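Local atomic coordinates of DUF1881 domain-containing protein (Neurospora crassa, PDB entry 5Z6D), a protein that is an abundant perithecial protein that joins a betagamma-crystallin domain to an Ig-like domain, whose contacts with it render the crystallin calcium site inoperative. Residues Lys111-Ala114 against Gly118-Met121; Val147-Glu152 against Tyr157-Ser162. The protein carries 1 engineered substitution. One frame throughout, in Å; residues are numbered along the deposited sequence.

Followed from the N terminus, the chain meets interaction 1 first: strand 108-112 turns and returns as strand 120-123, closing a tight hairpin in which three residues, 115-117, separate 111-114 from 118-121. Interaction 2 comes later, where strand 143-151 reverses through five residues into strand 157-168. The two loops neither nest nor cross; they follow in series. In space they are joined, because strands 108-112 and 143-151 are neighbours in one five-stranded antiparallel sheet, and K111 pairs through its backbone with Y148. The edge hairpin of interaction 1 is thereby attached to the hairpin of interaction 2, within the Ig-like part of the protein.

Interaction 1. Residues Lys111-Ala114 against Gly118-Met121; sequences KVDA and GTVM. Engineered in segment 118-121: M121 (natural residue Thr).
K111 lays its aliphatic chain over T119 and the engineered M121 on one face of the hairpin. Its CG is anti to the backbone N (chi1 -179°) and the rest is extended, which carries CE to 3.7 Å from T119 CG2, while CB rests 3.6 Å from M121 SD. A lysine suits this partly exposed spot, since its methylenes pack while the amine is left to meet D113 OD1, in a long salt bridge, and the Y148 ring, in a cation-pi contact. M121 stands where the natural sequence has Thr, and its bent chain crosses K111 at a slant.

Behind this face, V112 and V120 form an antiparallel hydrogen-bonded pair with both side chains on the other, buried side, where V112 touches T145 and V147. V112 N gives a nearly linear bond (2.8 Å, 169°) to V120 O, and V120 N returns one to V112 O (3.0 Å). Valines fit such a pair, being apolar and favouring extended backbones.

Toward the turn the bonding loosens. D113 sits at the centre of an inverse gamma turn, its carboxylate alongside T119 and pointing the same way, with OD1 3.3 Å from T119 OG1. A water 2.8 Å from T119 OG1 also donates weakly to A114 O, which takes a weak bond from G118 N (2.9 Å). G118 adopts a positive phi (105°) at which a CB would crowd the preceding carbonyl.

Here the hairpin meets the betagamma-crystallin domain: E60 bonds the M121 backbone and touches T119, and the V120 and Q56 side chains lie about 9 Å apart, consistent with a part in disabling the calcium site. Valines thus turn inward, while lysine, aspartate and threonine combine carbon packing with polar ends, the lysine charge probably partly offset by the carboxylate.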
loop_
_atom_site.group_PDB
_atom_site.type_symbol
_atom_site.label_atom_id
_atom_site.label_comp_id
_atom_site.label_asym_id
_atom_site.label_seq_id
_atom_site.Cartn_x
_atom_site.Cartn_y
_atom_site.Cartn_z
ATOM N N LYS A 111 11.987 6.064 -3.000
ATOM C CA LYS A 111 11.973 4.639 -3.260
ATOM C C LYS A 111 11.890 3.896 -1.940
ATOM O O LYS A 111 12.682 4.152 -1.023
ATOM C CB LYS A 111 13.234 4.222 -4.031
ATOM C CG LYS A 111 13.306 2.741 -4.369
ATOM C CD LYS A 111 14.649 2.401 -5.020
ATOM C CE LYS A 111 14.754 0.920 -5.318
ATOM N NZ LYS A 111 16.170 0.492 -5.489
ATOM N N VAL A 112 10.928 2.981 -1.845
ATOM C CA VAL A 112 10.700 2.243 -0.624
ATOM C C VAL A 112 10.822 0.765 -0.954
ATOM O O VAL A 112 10.028 0.238 -1.728
ATOM C CB VAL A 112 9.299 2.545 -0.036
ATOM C CG1 VAL A 112 9.110 1.803 1.263
ATOM C CG2 VAL A 112 9.114 4.037 0.193
ATOM N N ASP A 113 11.848 0.104 -0.417
ATOM C CA ASP A 113 12.113 -1.270 -0.819
ATOM C C ASP A 113 11.326 -2.260 0.017
ATOM O O ASP A 113 11.900 -3.020 0.796
ATOM C CB ASP A 113 13.604 -1.586 -0.716
ATOM C CG ASP A 113 14.362 -1.228 -1.972
ATOM O OD1 ASP A 113 13.709 -0.939 -2.998
ATOM O OD2 ASP A 113 15.612 -1.249 -1.935
ATOM N N ALA A 114 10.006 -2.238 -0.134
ATOM C CA ALA A 114 9.142 -3.107 0.645
ATOM C C ALA A 114 9.283 -4.557 0.212
ATOM O O ALA A 114 9.002 -4.903 -0.936
ATOM C CB ALA A 114 7.709 -2.663 0.507
ATOM N N GLY A 118 6.599 -5.431 -2.498
ATOM C CA GLY A 118 7.414 -5.093 -3.652
ATOM C C GLY A 118 7.860 -3.649 -3.628
ATOM O O GLY A 118 7.225 -2.820 -2.980
ATOM N N THR A 119 8.959 -3.358 -4.318
ATOM C CA THR A 119 9.500 -2.005 -4.399
ATOM C C THR A 119 8.474 -0.998 -4.914
ATOM O O THR A 119 7.769 -1.254 -5.903
ATOM C CB THR A 119 10.740 -1.970 -5.317
ATOM O OG1 THR A 119 11.734 -2.858 -4.791
ATOM C CG2 THR A 119 11.317 -0.558 -5.402
ATOM N N VAL A 120 8.415 0.155 -4.248
ATOM C CA VAL A 120 7.539 1.244 -4.665
ATOM C C VAL A 120 8.373 2.486 -4.926
ATOM O O VAL A 120 9.279 2.797 -4.161
ATOM C CB VAL A 120 6.481 1.540 -3.592
ATOM C CG1 VAL A 120 5.644 2.743 -3.955
ATOM C CG2 VAL A 120 5.571 0.321 -3.417
ATOM N N MET A 121 8.083 3.169 -6.023
ATOM C CA MET A 121 8.684 4.442 -6.356
ATOM C C MET A 121 7.621 5.515 -6.291
ATOM O O MET A 121 6.724 5.543 -7.130
ATOM C CB MET A 121 9.305 4.379 -7.748
ATOM C CG MET A 121 10.712 3.851 -7.756
ATOM S SD MET A 121 11.827 5.159 -7.234
ATOM C CE MET A 121 12.051 6.039 -8.774
HETATM O O HOH W 1 11.648 -4.311 -2.412
#

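Interaction 2. Residues Val147-Glu152 against Tyr157-Ser162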
loop_
_atom_site.group_PDB
_atom_site.type_symbol
_atom_site.label_atom_id
_atom_site.label_comp_id
_atom_site.label_asym_id
_atom_site.label_seq_id
_atom_site.Cartn_x
_atom_site.Cartn_y
_atom_site.Cartn_z
ATOM N N VAL A 147 14.839 3.076 2.474
ATOM C CA VAL A 147 14.296 4.167 1.666
ATOM C C VAL A 147 15.407 5.001 1.021
ATOM O O VAL A 147 16.526 5.115 1.549
ATOM C CB VAL A 147 13.381 5.123 2.478
ATOM C CG1 VAL A 147 12.130 4.398 2.992
ATOM C CG2 VAL A 147 14.137 5.750 3.624
ATOM N N TYR A 148 15.090 5.589 -0.132
ATOM C CA TYR A 148 16.074 6.357 -0.900
ATOM C C TYR A 148 15.382 7.582 -1.462
ATOM O O TYR A 148 14.360 7.464 -2.133
ATOM C CB TYR A 148 16.682 5.529 -2.048
ATOM C CG TYR A 148 17.215 4.165 -1.643
ATOM C CD1 TYR A 148 18.580 3.961 -1.448
ATOM C CD2 TYR A 148 16.352 3.079 -1.463
ATOM C CE1 TYR A 148 19.068 2.712 -1.071
ATOM C CE2 TYR A 148 16.833 1.839 -1.083
ATOM C CZ TYR A 148 18.185 1.660 -0.890
ATOM O OH TYR A 148 18.657 0.419 -0.514
ATOM N N VAL A 149 15.942 8.752 -1.187
ATOM C CA VAL A 149 15.373 10.011 -1.642
ATOM C C VAL A 149 16.294 10.624 -2.671
ATOM O O VAL A 149 17.460 10.959 -2.353
ATOM C CB VAL A 149 15.192 11.020 -0.511
ATOM C CG1 VAL A 149 14.488 12.275 -1.050
ATOM C CG2 VAL A 149 14.410 10.399 0.645
ATOM N N ARG A 150 15.769 10.790 -3.885
ATOM C CA ARG A 150 16.593 11.245 -4.998
ATOM C C ARG A 150 16.000 12.461 -5.684
ATOM O O ARG A 150 14.784 12.578 -5.793
ATOM C CB ARG A 150 16.757 10.119 -6.017
ATOM C CG ARG A 150 17.880 10.330 -6.984
ATOM C CD ARG A 150 17.838 9.262 -8.060
ATOM N NE ARG A 150 18.990 9.351 -8.959
ATOM C CZ ARG A 150 19.122 8.632 -10.069
ATOM N NH1 ARG A 150 18.165 7.783 -10.423
ATOM N NH2 ARG A 150 20.204 8.770 -10.827
ATOM N N ASP A 151 16.851 13.372 -6.141
ATOM C CA ASP A 151 16.407 14.422 -7.054
ATOM C C ASP A 151 16.479 13.831 -8.457
ATOM O O ASP A 151 17.559 13.544 -8.956
ATOM C CB ASP A 151 17.268 15.682 -6.930
ATOM C CG ASP A 151 16.787 16.830 -7.838
ATOM O OD1 ASP A 151 16.432 16.587 -9.011
ATOM O OD2 ASP A 151 16.773 17.990 -7.375
ATOM N N GLU A 152 15.322 13.649 -9.085
ATOM C CA GLU A 152 15.239 12.945 -10.359
ATOM C C GLU A 152 15.786 13.756 -11.524
ATOM O O GLU A 152 16.197 13.195 -12.543
ATOM C CB GLU A 152 13.789 12.554 -10.647
ATOM C CG GLU A 152 13.267 11.460 -9.734
ATOM C CD GLU A 152 13.767 10.084 -10.135
ATOM O OE1 GLU A 152 13.836 9.805 -11.351
ATOM O OE2 GLU A 152 14.094 9.279 -9.242
ATOM N N TYR A 157 21.332 11.898 -4.998
ATOM C CA TYR A 157 20.614 11.401 -3.832
ATOM C C TYR A 157 20.643 12.406 -2.691
ATOM O O TYR A 157 21.699 12.892 -2.289
ATOM C CB TYR A 157 21.174 10.051 -3.377
ATOM C CG TYR A 157 20.638 8.927 -4.218
ATOM C CD1 TYR A 157 19.381 8.397 -3.962
ATOM C CD2 TYR A 157 21.358 8.432 -5.305
ATOM C CE1 TYR A 157 18.863 7.389 -4.737
ATOM C CE2 TYR A 157 20.850 7.416 -6.086
ATOM C CZ TYR A 157 19.595 6.904 -5.803
ATOM O OH TYR A 157 19.064 5.894 -6.570
ATOM N N ILE A 158 19.458 12.722 -2.186
ATOM C CA ILE A 158 19.333 13.630 -1.067
ATOM C C ILE A 158 19.624 12.852 0.188
ATOM O O ILE A 158 20.351 13.314 1.071
ATOM C CB ILE A 158 17.933 14.227 -0.953
ATOM C CG1 ILE A 158 17.601 15.088 -2.164
ATOM C CG2 ILE A 158 17.788 15.038 0.341
ATOM C CD1 ILE A 158 16.297 15.814 -1.998
ATOM N N ALA A 159 19.048 11.661 0.269
ATOM C CA ALA A 159 19.240 10.889 1.494
ATOM C C ALA A 159 18.995 9.424 1.278
ATOM O O ALA A 159 18.214 9.041 0.430
ATOM C CB ALA A 159 18.327 11.400 2.590
ATOM N N VAL A 160 19.662 8.603 2.067
ATOM C CA VAL A 160 19.470 7.172 2.020
ATOM C C VAL A 160 19.324 6.720 3.455
ATOM O O VAL A 160 20.024 7.209 4.330
ATOM C CB VAL A 160 20.642 6.472 1.317
ATOM C CG1 VAL A 160 20.575 4.975 1.510
ATOM C CG2 VAL A 160 20.640 6.836 -0.161
ATOM N N GLY A 161 18.365 5.845 3.726
ATOM C CA GLY A 161 18.206 5.361 5.081
ATOM C C GLY A 161 17.148 4.290 5.148
ATOM O O GLY A 161 17.078 3.421 4.284
ATOM N N SER A 162 16.343 4.333 6.198
ATOM C CA SER A 162 15.281 3.353 6.339
ATOM C C SER A 162 14.160 3.884 7.208
ATOM O O SER A 162 14.305 4.901 7.887
ATOM C CB SER A 162 15.822 2.048 6.922
ATOM O OG SER A 162 16.396 2.270 8.195
#
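Strands 147-151 and 157-162 run antiparallel, 4.4 Å apart at closest approach and 173° between their directions, with V147 N and G161 N each bonding to the other residue's carbonyl O at 2.9 Å. V149 N gives a nearly straight bond to A159 O, but V149 O accepts two donors, I158 N at 2.7 Å and A159 N at 3.1 Å, the latter lying in the carbonyl plane on a lone pair. I158 and A159 therefore both face V149, a classic beta bulge that shifts the register by one and sets R150 opposite Y157. The bulge lies near the end of a hairpin within the antiparallel sheet of the Ig-like domain. Beside it, V149 CG1 meets I158 CB at 4.0 Å, and both side chains also touch L200 of strand 195-200, so branched apolar residues suit these buried positions.

On the other face, R150 lies across the Y157 ring: its extended chain, with CG anti to the backbone N (chi1 -163°), places CG over the ring centre, 3.8 Å from the centroid, as a CH-pi contact. The guanidinium plane is only 6° from that of the ring, and its NE bonds to G155 O. Arginine suits this place, laying methylenes on an aromatic face while its polar end reaches the turn. Further along this face, V160 CG1 approaches the Y148 ring obliquely, 3.7 Å from CD1.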